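Local coordinates for putative lipoprotein (PDB 4KT3) that probably serves as the immunity protein that binds and neutralises its cognate type VI secretion peptidoglycan glycoside hydrolase effector, at residues S84-T92 with V113-E124; K56-D64 with E124-G132. One frame throughout, in Å; residues are numbered along the deposited sequence.

Interaction 1: S84-T92 with V113-E124; sequences SVSLNTGDT and VMARTGKSLADE
The carboxylate of Glu124 is gripped by two hydroxyls, one at the end of strand 78-86 of the antiparallel sheet and one in the loop leading to strand 92-94. Ser86 OG donates to Glu124 OE1 at 2.6 Å and Thr89 OG1 to Glu124 OE2 at 2.8 Å, each on the syn side and somewhat out of the carboxylate plane, so that both oxygens are held and the group is fixed in rotation. Glu124 reaches them with CG turned in between its backbone N and carbonyl carbon (chi1 63°) and the chain extended from there. At the other end of the contact Thr117 OG1 donates to Asn88 O, 2.8 Å away and in the carbonyl plane, tying the last turn of helix 104-117 to the loop. Around these bonds, Val113 CG1 lies against the backbone of Asn88 and Thr89, and selenomethionine Met114 lays CG 3.8 Å from Thr89 CB. The Asn88 amide carbon touches Lys119 CG where the two side chains cross obliquely, while water 1 bridges Asn88 OD1 and Lys119 NZ. Further out, Leu121 CD2 packs 3.6 Å from Asp91 CG; Asp91 OD2 accepts from Trp93 NE1, and OD1 forms a salt bridge with Arg100. Ser86 OG accepts from Asn88 N in an ST turn and from Thr89 N in an ST motif, and Thr89 OG1 accepts from Asp91 N in a second ST turn, at 3.0 Å with an N-H...O angle of 162°.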
loop_
_atom_site.group_PDB
_atom_site.type_symbol
_atom_site.label_atom_id
_atom_site.label_comp_id
_atom_site.label_asym_id
_atom_site.label_seq_id
_atom_site.Cartn_x
_atom_site.Cartn_y
_atom_site.Cartn_z
ATOM N N SER B 84 3.088 -1.549 -8.478
ATOM C CA SER B 84 4.268 -0.977 -9.110
ATOM C C SER B 84 4.137 -1.175 -10.617
ATOM O O SER B 84 3.885 -2.292 -11.080
ATOM C CB SER B 84 5.547 -1.650 -8.598
ATOM O OG SER B 84 5.756 -1.403 -7.207
ATOM N N VAL B 85 4.298 -0.085 -11.367
ATOM C CA VAL B 85 4.226 -0.115 -12.827
ATOM C C VAL B 85 5.584 0.264 -13.420
ATOM O O VAL B 85 6.128 1.317 -13.093
ATOM C CB VAL B 85 3.182 0.896 -13.347
ATOM C CG1 VAL B 85 3.126 0.867 -14.859
ATOM C CG2 VAL B 85 1.798 0.615 -12.735
ATOM N N SER B 86 6.143 -0.586 -14.270
ATOM C CA SER B 86 7.456 -0.299 -14.845
ATOM C C SER B 86 7.402 0.823 -15.853
ATOM O O SER B 86 6.569 0.812 -16.743
ATOM C CB SER B 86 8.059 -1.525 -15.523
ATOM O OG SER B 86 9.081 -1.123 -16.442
ATOM N N LEU B 87 8.304 1.787 -15.704
ATOM C CA LEU B 87 8.415 2.889 -16.643
ATOM C C LEU B 87 8.817 2.416 -18.028
ATOM O O LEU B 87 8.472 3.047 -19.018
ATOM C CB LEU B 87 9.483 3.880 -16.180
ATOM C CG LEU B 87 9.145 4.887 -15.104
ATOM C CD1 LEU B 87 8.925 4.175 -13.793
ATOM C CD2 LEU B 87 10.281 5.891 -14.992
ATOM N N ASN B 88 9.578 1.331 -18.093
ATOM C CA ASN B 88 10.160 0.910 -19.362
ATOM C C ASN B 88 9.383 -0.173 -20.104
ATOM O O ASN B 88 9.585 -0.351 -21.307
ATOM C CB ASN B 88 11.609 0.457 -19.163
ATOM C CG ASN B 88 12.577 1.626 -19.088
ATOM O OD1 ASN B 88 12.347 2.677 -19.685
ATOM N ND2 ASN B 88 13.661 1.447 -18.349
ATOM N N THR B 89 8.521 -0.907 -19.404
ATOM C CA THR B 89 7.768 -1.995 -20.042
ATOM C C THR B 89 6.273 -1.995 -19.735
ATOM O O THR B 89 5.512 -2.713 -20.386
ATOM C CB THR B 89 8.267 -3.364 -19.589
ATOM O OG1 THR B 89 7.947 -3.524 -18.202
ATOM C CG2 THR B 89 9.771 -3.511 -19.788
ATOM N N GLY B 90 5.858 -1.212 -18.741
ATOM C CA GLY B 90 4.491 -1.240 -18.262
ATOM C C GLY B 90 4.140 -2.476 -17.449
ATOM O O GLY B 90 2.977 -2.662 -17.079
ATOM N N ASP B 91 5.121 -3.338 -17.181
ATOM C CA ASP B 91 4.882 -4.493 -16.309
ATOM C C ASP B 91 4.289 -3.987 -15.003
ATOM O O ASP B 91 4.856 -3.077 -14.370
ATOM C CB ASP B 91 6.192 -5.245 -16.041
ATOM C CG ASP B 91 5.981 -6.673 -15.545
ATOM O OD1 ASP B 91 4.933 -7.293 -15.853
ATOM O OD2 ASP B 91 6.893 -7.178 -14.856
ATOM N N THR B 92 3.193 -4.615 -14.570
ATOM C CA THR B 92 2.445 -4.157 -13.403
ATOM C C THR B 92 2.290 -5.271 -12.368
ATOM O O THR B 92 1.797 -6.357 -12.679
ATOM C CB THR B 92 1.071 -3.606 -13.818
ATOM O OG1 THR B 92 1.262 -2.505 -14.709
ATOM C CG2 THR B 92 0.249 -3.146 -12.606
ATOM N N VAL B 113 4.466 -0.147 -25.296
ATOM C CA VAL B 113 5.450 0.568 -24.495
ATOM C C VAL B 113 6.852 0.064 -24.826
ATOM O O VAL B 113 7.763 0.857 -25.058
ATOM C CB VAL B 113 5.173 0.395 -23.000
ATOM C CG1 VAL B 113 6.325 0.948 -22.166
ATOM C CG2 VAL B 113 3.870 1.081 -22.639
HETATM N N MSE B 114 7.017 -1.254 -24.867
HETATM C CA MSE B 114 8.329 -1.850 -25.127
HETATM C C MSE B 114 8.844 -1.531 -26.527
HETATM O O MSE B 114 10.049 -1.387 -26.723
HETATM C CB MSE B 114 8.298 -3.367 -24.891
HETATM C CG MSE B 114 8.269 -3.725 -23.398
HETATM SE SE MSE B 114 8.438 -5.611 -23.040
HETATM C CE MSE B 114 6.684 -6.188 -23.690
ATOM N N ALA B 115 7.943 -1.414 -27.496
ATOM C CA ALA B 115 8.355 -1.088 -28.856
ATOM C C ALA B 115 8.851 0.349 -28.926
ATOM O O ALA B 115 9.646 0.688 -29.790
ATOM C CB ALA B 115 7.208 -1.308 -29.846
ATOM N N ARG B 116 8.392 1.185 -28.000
ATOM C CA ARG B 116 8.840 2.575 -27.946
ATOM C C ARG B 116 10.145 2.732 -27.168
ATOM O O ARG B 116 11.034 3.471 -27.589
ATOM C CB ARG B 116 7.760 3.466 -27.336
ATOM C CG ARG B 116 6.573 3.716 -28.270
ATOM C CD ARG B 116 6.952 4.583 -29.463
ATOM N NE ARG B 116 7.461 5.877 -29.030
ATOM C CZ ARG B 116 7.883 6.844 -29.834
ATOM N NH1 ARG B 116 7.868 6.691 -31.156
ATOM N NH2 ARG B 116 8.320 7.977 -29.302
ATOM N N THR B 117 10.262 2.048 -26.032
ATOM C CA THR B 117 11.461 2.186 -25.202
ATOM C C THR B 117 12.606 1.273 -25.639
ATOM O O THR B 117 13.770 1.527 -25.316
ATOM C CB THR B 117 11.163 1.877 -23.745
ATOM O OG1 THR B 117 10.824 0.488 -23.624
ATOM C CG2 THR B 117 10.023 2.753 -23.231
ATOM N N GLY B 118 12.283 0.207 -26.361
ATOM C CA GLY B 118 13.295 -0.753 -26.779
ATOM C C GLY B 118 13.776 -1.657 -25.651
ATOM O O GLY B 118 14.752 -2.397 -25.822
ATOM N N LYS B 119 13.083 -1.610 -24.510
ATOM C CA LYS B 119 13.468 -2.347 -23.305
ATOM C C LYS B 119 12.620 -3.603 -23.107
ATOM O O LYS B 119 11.491 -3.693 -23.608
ATOM C CB LYS B 119 13.301 -1.457 -22.073
ATOM C CG LYS B 119 14.132 -0.188 -22.087
ATOM C CD LYS B 119 15.609 -0.500 -22.034
ATOM C CE LYS B 119 16.429 0.765 -21.800
ATOM N NZ LYS B 119 16.182 1.775 -22.861
ATOM N N SER B 120 13.162 -4.558 -22.355
ATOM C CA SER B 120 12.505 -5.839 -22.121
ATOM C C SER B 120 12.283 -6.102 -20.633
ATOM O O SER B 120 12.830 -5.408 -19.777
ATOM C CB SER B 120 13.362 -6.969 -22.686
ATOM O OG SER B 120 14.497 -7.189 -21.862
ATOM N N LEU B 121 11.501 -7.126 -20.321
ATOM C CA LEU B 121 11.359 -7.556 -18.932
ATOM C C LEU B 121 12.707 -8.014 -18.360
ATOM O O LEU B 121 13.018 -7.760 -17.195
ATOM C CB LEU B 121 10.315 -8.669 -18.820
ATOM C CG LEU B 121 8.883 -8.249 -19.159
ATOM C CD1 LEU B 121 7.970 -9.457 -19.182
ATOM C CD2 LEU B 121 8.366 -7.221 -18.158
ATOM N N ALA B 122 13.519 -8.676 -19.179
ATOM C CA ALA B 122 14.823 -9.138 -18.720
ATOM C C ALA B 122 15.765 -7.965 -18.402
ATOM O O ALA B 122 16.587 -8.051 -17.483
ATOM C CB ALA B 122 15.446 -10.069 -19.746
ATOM N N ASP B 123 15.640 -6.873 -19.154
ATOM C CA ASP B 123 16.461 -5.675 -18.923
ATOM C C ASP B 123 16.280 -5.105 -17.514
ATOM O O ASP B 123 17.199 -4.487 -16.966
ATOM C CB ASP B 123 16.125 -4.564 -19.921
ATOM C CG ASP B 123 16.604 -4.860 -21.335
ATOM O OD1 ASP B 123 15.997 -4.312 -22.283
ATOM O OD2 ASP B 123 17.581 -5.622 -21.506
ATOM N N GLU B 124 15.100 -5.298 -16.930
ATOM C CA GLU B 124 14.808 -4.749 -15.602
ATOM C C GLU B 124 14.725 -5.839 -14.524
ATOM O O GLU B 124 14.077 -5.658 -13.496
ATOM C CB GLU B 124 13.523 -3.897 -15.638
ATOM C CG GLU B 124 12.250 -4.651 -16.006
ATOM C CD GLU B 124 11.077 -3.743 -16.391
ATOM O OE1 GLU B 124 11.273 -2.539 -16.678
ATOM O OE2 GLU B 124 9.943 -4.253 -16.426
HETATM O O HOH W 1 13.988 3.602 -21.654
HETATM O O HOH W 2 9.247 -5.862 -14.461
#

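Interaction 2: K56-D64 with E124-G132; sequences KPPHPGYYD and EKSQREGLG
A type II beta turn from His59 to Tyr62, leading into strand 62-69, lies against helix 125-129, with Gly61 and Gln127 5.9 Å apart between their CA atoms. Tyr62 spans the interface. Leu131 lies over one face of its ring, CD2 making a CH-pi contact 4.1 Å from the Tyr62 ring centroid. Tyr62 OH lies against the root of Arg128, 3.2 Å from Arg128 CA. With CG beside the backbone N (chi1 -55°), Leu131 also brings CD2 to 3.7 Å from His59 CB, touching both aromatic residues. The imidazole edge faces Gly130 O, 3.4 Å from His59 CD2. His59 ND1 donates in its ring plane to the syn lone pair of Asp64 OD2 at 2.6 Å, while NE2 bonds Asn34 of the neighbouring Uncharacterized protein chain, placing this turn at the interface of the effector-immunity complex. Gln127 CB packs on Pro60 O at 3.3 Å. Water 3 links Pro60 O with Gln127 O, water 4 links Gly61 O with Glu124 OE1, and water 2 accepts from Tyr62 OH and Arg128 NH1 and donates to Glu124 OE2; NH1 also bonds Leu121 O. Apolar packing and bridging waters thus join turn and helix, and the Asp64 bond probably fixes the imidazole orientation that the partner chain meets.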
loop_
_atom_site.group_PDB
_atom_site.type_symbol
_atom_site.label_atom_id
_atom_site.label_comp_id
_atom_site.label_asym_id
_atom_site.label_seq_id
_atom_site.Cartn_x
_atom_site.Cartn_y
_atom_site.Cartn_z
ATOM N N LYS B 56 11.682 10.458 -4.215
ATOM C CA LYS B 56 11.770 9.582 -5.378
ATOM C C LYS B 56 10.796 8.413 -5.270
ATOM O O LYS B 56 10.340 8.065 -4.184
ATOM C CB LYS B 56 13.185 9.022 -5.515
ATOM C CG LYS B 56 14.285 10.062 -5.401
ATOM C CD LYS B 56 14.205 11.092 -6.495
ATOM C CE LYS B 56 15.412 12.023 -6.440
ATOM N NZ LYS B 56 15.555 12.829 -7.679
ATOM N N PRO B 57 10.484 7.780 -6.403
ATOM C CA PRO B 57 9.621 6.594 -6.336
ATOM C C PRO B 57 10.261 5.500 -5.468
ATOM O O PRO B 57 11.482 5.345 -5.487
ATOM C CB PRO B 57 9.497 6.162 -7.795
ATOM C CG PRO B 57 9.837 7.403 -8.602
ATOM C CD PRO B 57 10.828 8.160 -7.785
ATOM N N PRO B 58 9.457 4.803 -4.647
ATOM C CA PRO B 58 10.025 3.833 -3.696
ATOM C C PRO B 58 10.726 2.633 -4.317
ATOM O O PRO B 58 11.584 2.034 -3.655
ATOM C CB PRO B 58 8.801 3.373 -2.891
ATOM C CG PRO B 58 7.838 4.529 -2.979
ATOM C CD PRO B 58 8.020 5.029 -4.399
ATOM N N HIS B 59 10.365 2.271 -5.548
ATOM C CA HIS B 59 10.939 1.095 -6.203
ATOM C C HIS B 59 11.542 1.482 -7.535
ATOM O O HIS B 59 10.820 1.711 -8.496
ATOM C CB HIS B 59 9.877 0.008 -6.365
ATOM C CG HIS B 59 9.423 -0.518 -5.045
ATOM N ND1 HIS B 59 8.295 -0.049 -4.403
ATOM C CD2 HIS B 59 10.004 -1.399 -4.199
ATOM C CE1 HIS B 59 8.186 -0.641 -3.228
ATOM N NE2 HIS B 59 9.217 -1.458 -3.076
ATOM N N PRO B 60 12.873 1.614 -7.560
ATOM C CA PRO B 60 13.576 2.038 -8.775
ATOM C C PRO B 60 13.128 1.259 -10.008
ATOM O O PRO B 60 13.034 0.028 -9.969
ATOM C CB PRO B 60 15.031 1.738 -8.437
ATOM C CG PRO B 60 15.098 1.967 -6.936
ATOM C CD PRO B 60 13.787 1.460 -6.409
ATOM N N GLY B 61 12.833 1.984 -11.083
ATOM C CA GLY B 61 12.361 1.364 -12.315
ATOM C C GLY B 61 10.850 1.370 -12.463
ATOM O O GLY B 61 10.334 1.058 -13.544
ATOM N N TYR B 62 10.150 1.711 -11.376
ATOM C CA TYR B 62 8.684 1.669 -11.320
ATOM C C TYR B 62 8.121 2.967 -10.739
ATOM O O TYR B 62 8.821 3.715 -10.043
ATOM C CB TYR B 62 8.211 0.499 -10.421
ATOM C CG TYR B 62 8.702 -0.844 -10.889
ATOM C CD1 TYR B 62 9.980 -1.281 -10.571
ATOM C CD2 TYR B 62 7.899 -1.670 -11.652
ATOM C CE1 TYR B 62 10.460 -2.492 -11.045
ATOM C CE2 TYR B 62 8.361 -2.882 -12.128
ATOM C CZ TYR B 62 9.632 -3.296 -11.814
ATOM O OH TYR B 62 10.103 -4.502 -12.287
ATOM N N TYR B 63 6.848 3.220 -11.020
ATOM C CA TYR B 63 6.062 4.160 -10.232
ATOM C C TYR B 63 5.074 3.348 -9.397
ATOM O O TYR B 63 4.476 2.398 -9.901
ATOM C CB TYR B 63 5.306 5.112 -11.142
ATOM C CG TYR B 63 6.182 6.160 -11.769
ATOM C CD1 TYR B 63 6.803 7.123 -10.989
ATOM C CD2 TYR B 63 6.381 6.193 -13.140
ATOM C CE1 TYR B 63 7.606 8.089 -11.557
ATOM C CE2 TYR B 63 7.174 7.150 -13.718
ATOM C CZ TYR B 63 7.791 8.093 -12.924
ATOM O OH TYR B 63 8.578 9.054 -13.509
ATOM N N ASP B 64 4.908 3.715 -8.130
ATOM C CA ASP B 64 3.995 2.999 -7.238
ATOM C C ASP B 64 2.661 3.736 -7.085
ATOM O O ASP B 64 2.607 4.979 -7.117
ATOM C CB ASP B 64 4.609 2.828 -5.846
ATOM C CG ASP B 64 5.792 1.878 -5.814
ATOM O OD1 ASP B 64 6.213 1.347 -6.865
ATOM O OD2 ASP B 64 6.326 1.693 -4.698
ATOM N N GLU B 124 15.100 -5.298 -16.930
ATOM C CA GLU B 124 14.808 -4.749 -15.602
ATOM C C GLU B 124 14.725 -5.839 -14.524
ATOM O O GLU B 124 14.077 -5.658 -13.496
ATOM C CB GLU B 124 13.523 -3.897 -15.638
ATOM C CG GLU B 124 12.250 -4.651 -16.006
ATOM C CD GLU B 124 11.077 -3.743 -16.391
ATOM O OE1 GLU B 124 11.273 -2.539 -16.678
ATOM O OE2 GLU B 124 9.943 -4.253 -16.426
ATOM N N LYS B 125 15.399 -6.963 -14.757
ATOM C CA LYS B 125 15.379 -8.086 -13.815
ATOM C C LYS B 125 15.793 -7.665 -12.401
ATOM O O LYS B 125 15.124 -8.004 -11.423
ATOM C CB LYS B 125 16.285 -9.214 -14.321
ATOM C CG LYS B 125 16.240 -10.475 -13.476
ATOM C CD LYS B 125 17.235 -11.509 -13.994
ATOM C CE LYS B 125 17.367 -12.689 -13.039
ATOM N NZ LYS B 125 18.622 -13.466 -13.286
ATOM N N SER B 126 16.899 -6.932 -12.299
ATOM C CA SER B 126 17.392 -6.444 -11.010
ATOM C C SER B 126 16.386 -5.533 -10.321
ATOM O O SER B 126 16.137 -5.660 -9.125
ATOM C CB SER B 126 18.700 -5.677 -11.195
ATOM O OG SER B 126 19.759 -6.563 -11.484
ATOM N N GLN B 127 15.798 -4.616 -11.076
ATOM C CA GLN B 127 14.824 -3.706 -10.493
ATOM C C GLN B 127 13.593 -4.499 -10.070
ATOM O O GLN B 127 13.004 -4.218 -9.027
ATOM C CB GLN B 127 14.458 -2.583 -11.470
ATOM C CG GLN B 127 15.574 -1.558 -11.695
ATOM C CD GLN B 127 16.736 -2.112 -12.485
ATOM O OE1 GLN B 127 16.558 -2.878 -13.433
ATOM N NE2 GLN B 127 17.948 -1.730 -12.092
ATOM N N ARG B 128 13.182 -5.471 -10.878
ATOM C CA ARG B 128 12.028 -6.278 -10.523
ATOM C C ARG B 128 12.297 -7.041 -9.230
ATOM O O ARG B 128 11.416 -7.145 -8.369
ATOM C CB ARG B 128 11.626 -7.244 -11.656
ATOM C CG ARG B 128 10.372 -8.058 -11.345
ATOM C CD ARG B 128 9.810 -8.751 -12.586
ATOM N NE ARG B 128 10.835 -9.536 -13.267
ATOM C CZ ARG B 128 11.448 -9.188 -14.397
ATOM N NH1 ARG B 128 11.148 -8.062 -15.031
ATOM N NH2 ARG B 128 12.383 -9.980 -14.900
ATOM N N GLU B 129 13.517 -7.551 -9.078
ATOM C CA GLU B 129 13.890 -8.249 -7.846
ATOM C C GLU B 129 13.731 -7.334 -6.642
ATOM O O GLU B 129 13.402 -7.792 -5.546
ATOM C CB GLU B 129 15.316 -8.790 -7.932
ATOM C CG GLU B 129 15.420 -9.973 -8.897
ATOM C CD GLU B 129 16.849 -10.373 -9.226
ATOM O OE1 GLU B 129 17.788 -9.729 -8.716
ATOM O OE2 GLU B 129 17.022 -11.336 -10.008
ATOM N N GLY B 130 13.941 -6.040 -6.866
ATOM C CA GLY B 130 13.724 -5.024 -5.851
ATOM C C GLY B 130 12.287 -4.854 -5.374
ATOM O O GLY B 130 12.052 -4.126 -4.394
ATOM N N LEU B 131 11.324 -5.493 -6.043
ATOM C CA LEU B 131 9.951 -5.513 -5.538
ATOM C C LEU B 131 9.769 -6.567 -4.444
ATOM O O LEU B 131 8.777 -6.560 -3.728
ATOM C CB LEU B 131 8.945 -5.781 -6.665
ATOM C CG LEU B 131 9.003 -4.847 -7.873
ATOM C CD1 LEU B 131 7.937 -5.256 -8.901
ATOM C CD2 LEU B 131 8.826 -3.403 -7.440
ATOM N N GLY B 132 10.729 -7.479 -4.320
ATOM C CA GLY B 132 10.679 -8.478 -3.261
ATOM C C GLY B 132 9.629 -9.555 -3.486
ATOM O O GLY B 132 9.127 -10.146 -2.524
HETATM O O HOH W 3 13.108 -1.699 -7.786
HETATM O O HOH W 4 12.095 -0.281 -15.364
HETATM O O HOH W 2 9.247 -5.862 -14.461
#

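Interactions 1 and 2 lie on neighbouring strands of one sheet, their centres about 12 Å apart, and share Glu124, the N-cap residue of helix 125-129. Water 2 belongs to both: it donates to Asp91 OD2 and Glu124 OE2 while accepting from Tyr62 and Arg128, and so may ease the proximity of the two carboxylates. Direct links add to this, with Ser84 OG 2.8 Å from Asp64 OD1 and Arg128 NH1 2.9 Å from Leu121 O, both probable hydrogen bonds. Along the sequence, interaction 1 falls within the span bracketed by 56-64 and 124-132. Of the two, interaction 2 reaches the other protein chain, whereas that chain does not touch the segments of interaction 1.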